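Local coordinates for nitrate transport protein (Xanthomonas axonopodis pv. citri, PDB 3KSX), which probably binds alkanesulfonates in the periplasm and delivers them to an ABC importer, and here holds a MOPS molecule, at residues A67-L72 and D87-F92; A93-A98 and K302-A307; D99-G104 and S216-A221. All blocks are in the same frame, centred on the assembly; numbering follows the deposited sequence.

Interaction 1 of 3, residues A67-L72 and D87-F92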
ATOM      1  N   ALA A  67       1.630   7.839   1.598  1.00 21.86           N
ATOM      2  CA  ALA A  67       0.802   6.638   1.649  1.00 21.31           C
ATOM      3  C   ALA A  67      -0.200   6.718   0.491  1.00 20.35           C
ATOM      4  O   ALA A  67      -0.146   7.611  -0.327  1.00 20.53           O
ATOM      5  CB  ALA A  67       0.019   6.576   3.015  1.00 20.07           C
ATOM      6  N   GLY A  68      -1.080   5.718   0.399  1.00 20.62           N
ATOM      7  CA  GLY A  68      -1.999   5.532  -0.750  1.00 20.28           C
ATOM      8  C   GLY A  68      -3.104   6.541  -0.893  1.00 22.29           C
ATOM      9  O   GLY A  68      -3.394   6.970  -2.016  1.00 23.09           O
ATOM     10  N   PRO A  69      -3.762   6.939   0.230  1.00 21.13           N
ATOM     11  CA  PRO A  69      -4.848   7.905   0.097  1.00 22.77           C
ATOM     12  C   PRO A  69      -4.355   9.255  -0.491  1.00 20.40           C
ATOM     13  O   PRO A  69      -5.021   9.803  -1.299  1.00 21.03           O
ATOM     14  CB  PRO A  69      -5.324   8.104   1.557  1.00 22.80           C
ATOM     15  CG  PRO A  69      -4.998   6.644   2.161  1.00 21.66           C
ATOM     16  CD  PRO A  69      -3.625   6.448   1.615  1.00 22.97           C
ATOM     17  N   GLN A  70      -3.122   9.622  -0.146  1.00 19.13           N
ATOM     18  CA  GLN A  70      -2.465  10.838  -0.611  1.00 19.02           C
ATOM     19  C   GLN A  70      -2.275  10.780  -2.101  1.00 20.70           C
ATOM     20  O   GLN A  70      -2.630  11.743  -2.845  1.00 21.90           O
ATOM     21  CB  GLN A  70      -1.144  11.079   0.150  1.00 18.34           C
ATOM     22  CG  GLN A  70      -1.357  11.453   1.649  1.00 23.70           C
ATOM     23  CD  GLN A  70      -1.298  10.266   2.541  1.00 26.57           C
ATOM     24  OE1 GLN A  70      -1.627   9.146   2.133  1.00 21.22           O
ATOM     25  NE2 GLN A  70      -0.844  10.487   3.770  1.00 19.00           N
ATOM     26  N   LEU A  71      -1.738   9.633  -2.538  1.00 20.60           N
ATOM     27  CA  LEU A  71      -1.480   9.295  -3.928  1.00 22.07           C
ATOM     28  C   LEU A  71      -2.748   9.262  -4.738  1.00 22.22           C
ATOM     29  O   LEU A  71      -2.750   9.782  -5.864  1.00 21.02           O
ATOM     30  CB  LEU A  71      -0.815   7.926  -3.969  1.00 21.43           C
ATOM     31  CG  LEU A  71      -0.263   7.507  -5.387  1.00 19.03           C
ATOM     32  CD1 LEU A  71       0.882   6.561  -5.252  1.00 19.63           C
ATOM     33  CD2 LEU A  71      -1.348   6.937  -6.193  1.00 18.71           C
ATOM     34  N   LEU A  72      -3.832   8.714  -4.165  1.00 21.25           N
ATOM     35  CA  LEU A  72      -5.139   8.795  -4.865  1.00 21.48           C
ATOM     36  C   LEU A  72      -5.792  10.204  -4.960  1.00 21.02           C
ATOM     37  O   LEU A  72      -6.430  10.566  -5.975  1.00 22.31           O
ATOM     38  CB  LEU A  72      -6.148   7.824  -4.225  1.00 20.67           C
ATOM     39  CG  LEU A  72      -6.186   6.338  -4.641  1.00 25.28           C
ATOM     40  CD1 LEU A  72      -6.914   6.219  -5.947  1.00 26.89           C
ATOM     41  CD2 LEU A  72      -4.828   5.766  -4.773  1.00 24.49           C
ATOM     42  N   ASP A  87      -5.248  -1.914  -1.134  1.00 22.34           N
ATOM     43  CA  ASP A  87      -6.536  -2.286  -1.670  1.00 22.07           C
ATOM     44  C   ASP A  87      -7.612  -1.243  -1.243  1.00 21.26           C
ATOM     45  O   ASP A  87      -8.576  -0.926  -1.970  1.00 20.58           O
ATOM     46  CB  ASP A  87      -6.907  -3.674  -1.192  1.00 22.33           C
ATOM     47  CG  ASP A  87      -7.007  -3.841   0.295  1.00 22.27           C
ATOM     48  OD1 ASP A  87      -6.297  -3.224   1.131  1.00 21.89           O
ATOM     49  OD2 ASP A  87      -7.807  -4.753   0.703  1.00 24.99           O
ATOM     50  N   ILE A  88      -7.405  -0.625  -0.084  1.00 20.41           N
ATOM     51  CA  ILE A  88      -8.394   0.350   0.469  1.00 20.20           C
ATOM     52  C   ILE A  88      -8.432   1.758  -0.119  1.00 21.22           C
ATOM     53  O   ILE A  88      -9.580   2.320  -0.282  1.00 18.65           O
ATOM     54  CB  ILE A  88      -8.326   0.429   2.055  1.00 21.19           C
ATOM     55  CG1 ILE A  88      -8.310  -0.989   2.683  1.00 21.17           C
ATOM     56  CG2 ILE A  88      -9.418   1.392   2.665  1.00 22.82           C
ATOM     57  CD1 ILE A  88      -9.527  -1.887   2.212  1.00 28.65           C
ATOM     58  N   PRO A  89      -7.249   2.336  -0.461  1.00 19.35           N
ATOM     59  CA  PRO A  89      -7.299   3.722  -0.985  1.00 20.90           C
ATOM     60  C   PRO A  89      -8.266   3.930  -2.187  1.00 19.76           C
ATOM     61  O   PRO A  89      -9.093   4.880  -2.156  1.00 19.59           O
ATOM     62  CB  PRO A  89      -5.867   4.040  -1.330  1.00 20.52           C
ATOM     63  CG  PRO A  89      -5.050   3.245  -0.200  1.00 22.34           C
ATOM     64  CD  PRO A  89      -5.863   1.922  -0.163  1.00 20.05           C
ATOM     65  N   PRO A  90      -8.237   3.032  -3.190  1.00 20.69           N
ATOM     66  CA  PRO A  90      -9.145   3.238  -4.293  1.00 22.18           C
ATOM     67  C   PRO A  90     -10.610   3.134  -3.939  1.00 22.06           C
ATOM     68  O   PRO A  90     -11.426   3.766  -4.598  1.00 25.06           O
ATOM     69  CB  PRO A  90      -8.755   2.187  -5.342  1.00 21.59           C
ATOM     70  CG  PRO A  90      -7.854   1.200  -4.632  1.00 21.59           C
ATOM     71  CD  PRO A  90      -7.282   1.927  -3.419  1.00 20.24           C
ATOM     72  N   LEU A  91     -10.955   2.333  -2.920  1.00 21.81           N
ATOM     73  CA  LEU A  91     -12.331   2.207  -2.467  1.00 22.34           C
ATOM     74  C   LEU A  91     -12.762   3.559  -1.892  1.00 23.14           C
ATOM     75  O   LEU A  91     -13.852   4.084  -2.156  1.00 22.87           O
ATOM     76  CB  LEU A  91     -12.413   1.083  -1.417  1.00 21.10           C
ATOM     77  CG  LEU A  91     -12.247  -0.334  -1.982  1.00 22.41           C
ATOM     78  CD1 LEU A  91     -12.225  -1.400  -0.835  1.00 23.19           C
ATOM     79  CD2 LEU A  91     -13.284  -0.609  -3.044  1.00 24.49           C
ATOM     80  N   PHE A  92     -11.879   4.144  -1.097  1.00 23.59           N
ATOM     81  CA  PHE A  92     -12.239   5.465  -0.554  1.00 24.05           C
ATOM     82  C   PHE A  92     -12.311   6.481  -1.654  1.00 25.75           C
ATOM     83  O   PHE A  92     -13.153   7.303  -1.605  1.00 25.47           O
ATOM     84  CB  PHE A  92     -11.237   5.924   0.537  1.00 25.72           C
ATOM     85  CG  PHE A  92     -11.582   5.434   1.911  1.00 26.51           C
ATOM     86  CD1 PHE A  92     -11.574   4.064   2.203  1.00 26.44           C
ATOM     87  CD2 PHE A  92     -11.885   6.323   2.949  1.00 31.91           C
ATOM     88  CE1 PHE A  92     -11.927   3.599   3.489  1.00 29.52           C
ATOM     89  CE2 PHE A  92     -12.214   5.831   4.271  1.00 27.62           C
ATOM     90  CZ  PHE A  92     -12.242   4.484   4.513  1.00 31.61           C
TER
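The ring of Pro89 lies over the Gly68-Pro69 peptide. Pro89 CB comes 3.8 Å from Gly68 C, and Pro89 CG is 3.9 Å from Gly68 CA. Gly68 has no side chain, and this lets the ring settle directly on the main chain of the other helix. The CD of the Pro69 ring meets Pro89 CG at 3.9 Å, with the two rings oblique to one another. Leu72 comes to Pro89 one turn further along its helix. The two side chains meet at about a right angle, with Leu72 CD2 4.0 Å from Pro89 CB. The other branch goes past this ring: Leu72 CD1 reaches Pro90 CA at 4.1 Å. Chi2 of Leu72, -79°, turns CD2 to Pro89 and CD1 to Pro90. The contacts between side chains are apolar.

The elements are helices 68-76 and 88-95 of one lobe of a type II periplasmic binding protein. Helix 68-76 is the crossover between strands 59-65 and 82-86, which run in the same direction in the lobe sheet. Helix 88-95 leaves that sheet just after strand 82-86. Near this contact the axes approach to 8.7 Å and make an angle of 45°. The nearest CA atoms are those of Pro69 and Pro89, 5.0 Å apart.

Ala67 is the N-cap residue of the first helix. Next to it, Gly68 N donates a hydrogen bond to O2 of the bound MOPS, so the start of this helix lines the ligand pocket. The second helix is covered by helix 281-296, where Leu91 touches Gln287 and Thr290. Leu72 and Pro90 also face strand 100-106, through Leu100 and Tyr102 respectively.

Interaction 2 of 3, residues A93-A98 and K302-A307; sequences AQAAGA and KRVLVA
This is a partly buried packing contact between the C-terminal end of helix 88-95 and the extended chain that follows helix 281-296. Valine methyls lie on an alanine and on a glutamine side chain with its amide. Val304 is the centre. With CG1 anti to the backbone N (chi1 163°), its two methyls divide between neighbouring residues. Val304 CG1 lies against the Gln94 side chain, 3.4 Å from Gln94 OE1 and 3.5 Å from Gln94 CD, and the two side chains meet at about a right angle. Val304 CG2 packs on Ala95 CB at 3.8 Å. Toward solvent, Lys302 CG rests on Ala95 O at 3.6 Å, while the rest of the lysine leads away.

The helix ends just beyond, in a Schellman motif with Gly97 at positive phi.

Gln288 of helix 281-296 holds the loop through Val304 O and Val306 N. Both polar atoms of the Gln94 amide have partners. Gln94 NE2 gives Leu305 O a weak bond of 3.1 Å, bent to 128° at the hydrogen, and Gln94 OE1 bonds to the Tyr102 hydroxyl. The stronger polar tie of Gln94 is therefore to strand 100-106, and the loop is joined to the helix chiefly by the methyls of Val304.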
ATOM      1  N   ALA A  93     -11.391   6.475  -2.624  1.00 24.18           N
ATOM      2  CA  ALA A  93     -11.475   7.395  -3.782  1.00 25.48           C
ATOM      3  C   ALA A  93     -12.737   7.250  -4.643  1.00 26.33           C
ATOM      4  O   ALA A  93     -13.380   8.262  -4.923  1.00 27.03           O
ATOM      5  CB  ALA A  93     -10.217   7.260  -4.647  1.00 23.55           C
ATOM      6  N   GLN A  94     -13.114   6.005  -5.023  1.00 25.02           N
ATOM      7  CA  GLN A  94     -14.409   5.696  -5.683  1.00 25.73           C
ATOM      8  C   GLN A  94     -15.592   6.194  -4.877  1.00 27.18           C
ATOM      9  O   GLN A  94     -16.514   6.848  -5.436  1.00 27.36           O
ATOM     10  CB  GLN A  94     -14.524   4.190  -5.849  1.00 23.90           C
ATOM     11  CG  GLN A  94     -13.663   3.617  -6.984  1.00 24.81           C
ATOM     12  CD  GLN A  94     -13.953   2.143  -7.243  1.00 27.43           C
ATOM     13  OE1 GLN A  94     -13.441   1.293  -6.561  1.00 30.02           O
ATOM     14  NE2 GLN A  94     -14.820   1.851  -8.255  1.00 26.35           N
ATOM     15  N   ALA A  95     -15.630   5.914  -3.579  1.00 27.43           N
ATOM     16  CA  ALA A  95     -16.705   6.426  -2.727  1.00 28.83           C
ATOM     17  C   ALA A  95     -16.886   7.940  -2.766  1.00 31.48           C
ATOM     18  O   ALA A  95     -18.011   8.460  -2.587  1.00 31.70           O
ATOM     19  CB  ALA A  95     -16.517   5.961  -1.312  1.00 30.03           C
ATOM     20  N   ALA A  96     -15.781   8.658  -2.948  1.00 32.95           N
ATOM     21  CA  ALA A  96     -15.821  10.111  -2.993  1.00 33.18           C
ATOM     22  C   ALA A  96     -16.131  10.595  -4.406  1.00 33.71           C
ATOM     23  O   ALA A  96     -16.136  11.791  -4.612  1.00 34.72           O
ATOM     24  CB  ALA A  96     -14.513  10.709  -2.472  1.00 32.40           C
ATOM     25  N   GLY A  97     -16.360   9.670  -5.367  1.00 34.15           N
ATOM     26  CA  GLY A  97     -16.649   9.976  -6.789  1.00 34.44           C
ATOM     27  C   GLY A  97     -15.518  10.003  -7.832  1.00 34.90           C
ATOM     28  O   GLY A  97     -15.709  10.496  -8.958  1.00 35.46           O
ATOM     29  N   ALA A  98     -14.334   9.492  -7.485  1.00 33.76           N
ATOM     30  CA  ALA A  98     -13.168   9.472  -8.398  1.00 33.52           C
ATOM     31  C   ALA A  98     -13.448   8.499  -9.545  1.00 34.33           C
ATOM     32  O   ALA A  98     -14.010   7.456  -9.302  1.00 34.90           O
ATOM     33  CB  ALA A  98     -11.884   9.023  -7.647  1.00 33.90           C
ATOM     34  N   LYS A 302     -21.054   5.523   0.487  1.00 43.43           N
ATOM     35  CA  LYS A 302     -21.724   4.817  -0.634  1.00 44.03           C
ATOM     36  C   LYS A 302     -21.363   3.347  -0.577  1.00 43.46           C
ATOM     37  O   LYS A 302     -20.244   3.012  -0.139  1.00 42.85           O
ATOM     38  CB  LYS A 302     -21.175   5.318  -1.991  1.00 44.54           C
ATOM     39  CG  LYS A 302     -21.254   6.815  -2.341  1.00 47.61           C
ATOM     40  CD  LYS A 302     -22.509   7.502  -1.780  1.00 57.18           C
ATOM     41  CE  LYS A 302     -22.128   8.609  -0.744  1.00 59.90           C
ATOM     42  NZ  LYS A 302     -23.121   8.842   0.364  1.00 62.17           N
ATOM     43  N   ARG A 303     -22.231   2.440  -1.052  1.00 42.03           N
ATOM     44  CA  ARG A 303     -21.681   1.132  -1.512  1.00 41.22           C
ATOM     45  C   ARG A 303     -20.864   1.484  -2.802  1.00 39.30           C
ATOM     46  O   ARG A 303     -21.271   2.406  -3.586  1.00 41.16           O
ATOM     47  CB  ARG A 303     -22.750   0.024  -1.732  1.00 42.76           C
ATOM     48  CG  ARG A 303     -22.109  -1.435  -1.757  1.00 44.75           C
ATOM     49  CD  ARG A 303     -22.533  -2.263  -2.950  1.00 53.00           C
ATOM     50  NE  ARG A 303     -23.518  -3.312  -2.615  1.00 57.67           N
ATOM     51  CZ  ARG A 303     -23.423  -4.596  -3.006  1.00 61.11           C
ATOM     52  NH1 ARG A 303     -22.380  -4.991  -3.759  1.00 55.09           N
ATOM     53  NH2 ARG A 303     -24.385  -5.485  -2.660  1.00 60.75           N
ATOM     54  N   VAL A 304     -19.692   0.863  -2.970  1.00 34.26           N
ATOM     55  CA  VAL A 304     -18.817   1.141  -4.103  1.00 30.86           C
ATOM     56  C   VAL A 304     -18.947  -0.061  -5.008  1.00 29.60           C
ATOM     57  O   VAL A 304     -18.931  -1.172  -4.517  1.00 30.83           O
ATOM     58  CB  VAL A 304     -17.336   1.295  -3.677  1.00 30.95           C
ATOM     59  CG1 VAL A 304     -16.397   1.150  -4.905  1.00 31.30           C
ATOM     60  CG2 VAL A 304     -17.144   2.648  -2.964  1.00 31.98           C
ATOM     61  N   LEU A 305     -19.041   0.168  -6.303  1.00 26.10           N
ATOM     62  CA  LEU A 305     -19.031  -0.923  -7.322  1.00 23.84           C
ATOM     63  C   LEU A 305     -17.690  -0.993  -7.986  1.00 22.47           C
ATOM     64  O   LEU A 305     -17.259  -0.082  -8.736  1.00 23.39           O
ATOM     65  CB  LEU A 305     -20.153  -0.733  -8.343  1.00 23.87           C
ATOM     66  CG  LEU A 305     -21.477  -0.870  -7.588  1.00 24.99           C
ATOM     67  CD1 LEU A 305     -22.584  -0.163  -8.417  1.00 32.57           C
ATOM     68  CD2 LEU A 305     -21.764  -2.335  -7.311  1.00 29.72           C
ATOM     69  N   VAL A 306     -17.011  -2.087  -7.713  1.00 22.91           N
ATOM     70  CA  VAL A 306     -15.630  -2.220  -8.216  1.00 21.80           C
ATOM     71  C   VAL A 306     -15.542  -2.594  -9.714  1.00 21.99           C
ATOM     72  O   VAL A 306     -14.686  -2.042 -10.459  1.00 19.65           O
ATOM     73  CB  VAL A 306     -14.882  -3.313  -7.363  1.00 23.12           C
ATOM     74  CG1 VAL A 306     -13.542  -3.638  -8.050  1.00 22.50           C
ATOM     75  CG2 VAL A 306     -14.725  -2.856  -5.875  1.00 24.65           C
ATOM     76  N   ALA A 307     -16.354  -3.581 -10.146  1.00 22.48           N
ATOM     77  CA  ALA A 307     -16.215  -4.157 -11.471  1.00 23.08           C
ATOM     78  C   ALA A 307     -16.234  -3.098 -12.595  1.00 22.52           C
ATOM     79  O   ALA A 307     -15.478  -3.191 -13.563  1.00 21.15           O
ATOM     80  CB  ALA A 307     -17.311  -5.285 -11.713  1.00 22.25           C
TER

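Interaction 3 of 3, residues D99-G104 and S216-A221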
ATOM      1  N   ASP A  99     -12.963   8.800 -10.750  1.00 34.42           N
ATOM      2  CA  ASP A  99     -13.220   8.002 -11.944  1.00 35.05           C
ATOM      3  C   ASP A  99     -11.967   7.266 -12.376  1.00 35.08           C
ATOM      4  O   ASP A  99     -11.443   7.448 -13.501  1.00 38.13           O
ATOM      5  CB  ASP A  99     -13.661   8.918 -13.095  1.00 37.15           C
ATOM      6  CG  ASP A  99     -14.340   8.150 -14.236  1.00 39.89           C
ATOM      7  OD1 ASP A  99     -14.764   7.003 -14.012  1.00 43.71           O
ATOM      8  OD2 ASP A  99     -14.439   8.701 -15.370  1.00 43.13           O
ATOM      9  N   LEU A 100     -11.465   6.459 -11.474  1.00 30.86           N
ATOM     10  CA  LEU A 100     -10.219   5.764 -11.699  1.00 27.05           C
ATOM     11  C   LEU A 100     -10.453   4.419 -12.340  1.00 24.05           C
ATOM     12  O   LEU A 100     -11.574   3.906 -12.311  1.00 25.94           O
ATOM     13  CB  LEU A 100      -9.541   5.611 -10.318  1.00 26.75           C
ATOM     14  CG  LEU A 100     -10.356   4.939  -9.208  1.00 24.40           C
ATOM     15  CD1 LEU A 100     -10.145   3.415  -9.344  1.00 28.03           C
ATOM     16  CD2 LEU A 100      -9.666   5.348  -7.890  1.00 25.54           C
ATOM     17  N   LEU A 101      -9.378   3.810 -12.874  1.00 22.82           N
ATOM     18  CA  LEU A 101      -9.421   2.450 -13.277  1.00 21.68           C
ATOM     19  C   LEU A 101      -8.411   1.640 -12.441  1.00 21.25           C
ATOM     20  O   LEU A 101      -7.379   2.181 -12.083  1.00 23.12           O
ATOM     21  CB  LEU A 101      -9.014   2.371 -14.777  1.00 21.60           C
ATOM     22  CG  LEU A 101     -10.031   2.861 -15.787  1.00 23.94           C
ATOM     23  CD1 LEU A 101      -9.331   2.799 -17.183  1.00 21.73           C
ATOM     24  CD2 LEU A 101     -11.342   2.034 -15.774  1.00 23.18           C
ATOM     25  N   TYR A 102      -8.707   0.359 -12.189  1.00 20.70           N
ATOM     26  CA  TYR A 102      -7.727  -0.607 -11.649  1.00 19.92           C
ATOM     27  C   TYR A 102      -7.093  -1.206 -12.874  1.00 19.83           C
ATOM     28  O   TYR A 102      -7.810  -1.797 -13.654  1.00 22.01           O
ATOM     29  CB  TYR A 102      -8.483  -1.716 -10.913  1.00 16.69           C
ATOM     30  CG  TYR A 102      -9.183  -1.292  -9.647  1.00 20.41           C
ATOM     31  CD1 TYR A 102     -10.434  -0.642  -9.694  1.00 19.52           C
ATOM     32  CD2 TYR A 102      -8.624  -1.577  -8.414  1.00 22.18           C
ATOM     33  CE1 TYR A 102     -11.149  -0.290  -8.472  1.00 23.15           C
ATOM     34  CE2 TYR A 102      -9.288  -1.251  -7.221  1.00 21.04           C
ATOM     35  CZ  TYR A 102     -10.513  -0.576  -7.245  1.00 21.29           C
ATOM     36  OH  TYR A 102     -11.183  -0.271  -6.038  1.00 23.45           O
ATOM     37  N   VAL A 103      -5.761  -1.149 -13.030  1.00 19.25           N
ATOM     38  CA  VAL A 103      -5.144  -1.578 -14.278  1.00 20.77           C
ATOM     39  C   VAL A 103      -4.112  -2.708 -13.962  1.00 21.21           C
ATOM     40  O   VAL A 103      -3.522  -3.345 -14.851  1.00 23.69           O
ATOM     41  CB  VAL A 103      -4.474  -0.352 -15.034  1.00 19.72           C
ATOM     42  CG1 VAL A 103      -5.558   0.742 -15.336  1.00 22.53           C
ATOM     43  CG2 VAL A 103      -3.274   0.255 -14.133  1.00 23.71           C
ATOM     44  N   GLY A 104      -3.885  -2.953 -12.689  1.00 23.56           N
ATOM     45  CA  GLY A 104      -2.949  -3.986 -12.316  1.00 21.60           C
ATOM     46  C   GLY A 104      -3.082  -4.383 -10.869  1.00 24.48           C
ATOM     47  O   GLY A 104      -3.627  -3.613 -10.057  1.00 21.47           O
ATOM     48  N   SER A 216      -5.108   4.032 -12.453  1.00 23.34           N
ATOM     49  CA  SER A 216      -4.789   4.974 -13.523  1.00 24.65           C
ATOM     50  C   SER A 216      -5.966   5.906 -13.681  1.00 22.80           C
ATOM     51  O   SER A 216      -7.142   5.593 -13.269  1.00 22.29           O
ATOM     52  CB  SER A 216      -4.583   4.196 -14.827  1.00 25.73           C
ATOM     53  OG  SER A 216      -4.249   5.047 -15.929  1.00 29.99           O
ATOM     54  N   SER A 217      -5.672   7.042 -14.316  1.00 22.34           N
ATOM     55  CA  SER A 217      -6.642   7.934 -14.871  1.00 21.59           C
ATOM     56  C   SER A 217      -7.405   7.152 -15.948  1.00 24.33           C
ATOM     57  O   SER A 217      -6.787   6.390 -16.706  1.00 23.36           O
ATOM     58  CB  SER A 217      -5.855   9.127 -15.511  1.00 23.45           C
ATOM     59  OG  SER A 217      -6.521   9.694 -16.635  1.00 27.77           O
ATOM     60  N   ARG A 218      -8.726   7.230 -15.975  1.00 22.73           N
ATOM     61  CA  ARG A 218      -9.488   6.601 -17.072  1.00 25.07           C
ATOM     62  C   ARG A 218      -9.109   7.194 -18.480  1.00 25.48           C
ATOM     63  O   ARG A 218      -8.906   6.431 -19.467  1.00 23.72           O
ATOM     64  CB  ARG A 218     -10.986   6.740 -16.823  1.00 26.52           C
ATOM     65  CG  ARG A 218     -11.825   6.265 -18.037  1.00 29.11           C
ATOM     66  CD  ARG A 218     -13.318   6.381 -17.787  1.00 34.35           C
ATOM     67  NE  ARG A 218     -13.779   5.575 -16.650  1.00 36.71           N
ATOM     68  CZ  ARG A 218     -14.228   4.318 -16.718  1.00 39.86           C
ATOM     69  NH1 ARG A 218     -14.289   3.691 -17.888  1.00 40.15           N
ATOM     70  NH2 ARG A 218     -14.642   3.682 -15.605  1.00 39.97           N
ATOM     71  N   ARG A 219      -8.945   8.523 -18.570  1.00 24.73           N
ATOM     72  CA  ARG A 219      -8.463   9.105 -19.844  1.00 25.36           C
ATOM     73  C   ARG A 219      -7.096   8.597 -20.321  1.00 25.01           C
ATOM     74  O   ARG A 219      -6.904   8.303 -21.482  1.00 25.02           O
ATOM     75  CB  ARG A 219      -8.434  10.610 -19.732  1.00 25.66           C
ATOM     76  CG  ARG A 219      -9.845  11.164 -19.729  1.00 29.63           C
ATOM     77  CD  ARG A 219      -9.859  12.694 -19.459  1.00 37.98           C
ATOM     78  NE  ARG A 219     -11.101  13.314 -19.956  1.00 43.03           N
ATOM     79  CZ  ARG A 219     -11.190  13.953 -21.128  1.00 44.13           C
ATOM     80  NH1 ARG A 219     -10.079  14.066 -21.896  1.00 38.66           N
ATOM     81  NH2 ARG A 219     -12.374  14.511 -21.527  1.00 44.30           N
ATOM     82  N   TYR A 220      -6.138   8.470 -19.405  1.00 26.26           N
ATOM     83  CA  TYR A 220      -4.786   8.108 -19.824  1.00 25.47           C
ATOM     84  C   TYR A 220      -4.792   6.628 -20.267  1.00 25.37           C
ATOM     85  O   TYR A 220      -4.147   6.308 -21.228  1.00 25.83           O
ATOM     86  CB  TYR A 220      -3.796   8.348 -18.683  1.00 26.12           C
ATOM     87  CG  TYR A 220      -2.304   8.299 -19.034  1.00 27.56           C
ATOM     88  CD1 TYR A 220      -1.623   9.436 -19.487  1.00 28.72           C
ATOM     89  CD2 TYR A 220      -1.586   7.108 -18.870  1.00 26.37           C
ATOM     90  CE1 TYR A 220      -0.250   9.392 -19.768  1.00 29.31           C
ATOM     91  CE2 TYR A 220      -0.201   7.066 -19.113  1.00 29.51           C
ATOM     92  CZ  TYR A 220       0.457   8.208 -19.527  1.00 29.45           C
ATOM     93  OH  TYR A 220       1.807   8.123 -19.766  1.00 29.64           O
ATOM     94  N   ALA A 221      -5.478   5.746 -19.518  1.00 24.10           N
ATOM     95  CA  ALA A 221      -5.469   4.318 -19.812  1.00 26.19           C
ATOM     96  C   ALA A 221      -6.238   4.034 -21.124  1.00 26.45           C
ATOM     97  O   ALA A 221      -5.864   3.163 -21.927  1.00 27.54           O
ATOM     98  CB  ALA A 221      -6.070   3.513 -18.606  1.00 25.36           C
TER
HETATM   99  O   HOH W   1      -9.964   9.439 -13.707  1.00 45.83           O
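The Arg218 guanidinium carries Leu101 CD2 over one face, 3.7 Å from Arg218 NH2, and has Asp99 OD1 at its edge. The carboxylate and guanidinium planes are 24° apart. Arg218 NE bonds to Asp99 OD1 at 3.2 Å in a salt bridge, and meets that oxygen from above the carboxylate plane, 42° out of it. A bend at chi3 (-61°) in an otherwise extended arginine brings NE round to the aspartate.

Strands 100-106 and 212-217 run antiparallel here, at one side of the lobe sheet. Leu101 and Ser216 form a hydrogen-bonded pair: Leu101 N to Ser216 O is 2.9 Å, and Ser216 N to Leu101 O is 3.0 Å. Further along, Val103 and Gly104 both face Phe214, a classic beta bulge.

Helix 218-223 follows strand 212-217. Ser217 caps that helix, its OG accepting from Tyr220 N at 3.1 Å. The first turn brings Ala221 CB to 3.6 Å from Leu101 CD1. Val103 CG1 packs on Ser216 CB, also at 3.6 Å. The backbone of Tyr102, in strand 100-106, also bonds to Ala309 and Trp311 near the C-terminal end of the model.

How the interactions relate
All three contacts belong to the same lobe. Interaction 1 is buried beside the ligand pocket and made by van der Waals packing of rings and methyls. Interaction 2 uses the other end of the same helix, 88-95, but lies nearer the surface, and adds one weak amide bond to its methyl packing. Interaction 3 is also buried for the most part, but it is held by strand pairing, with a salt bridge at its solvent-facing end. Strand 100-106 follows helix 88-95 directly and ties the set together. Leu100 CD2 packs on Leu72 CD1 of interaction 1 and on Ala93 CB of interaction 2. Val306 CG1 of interaction 2 packs on the Tyr102 ring.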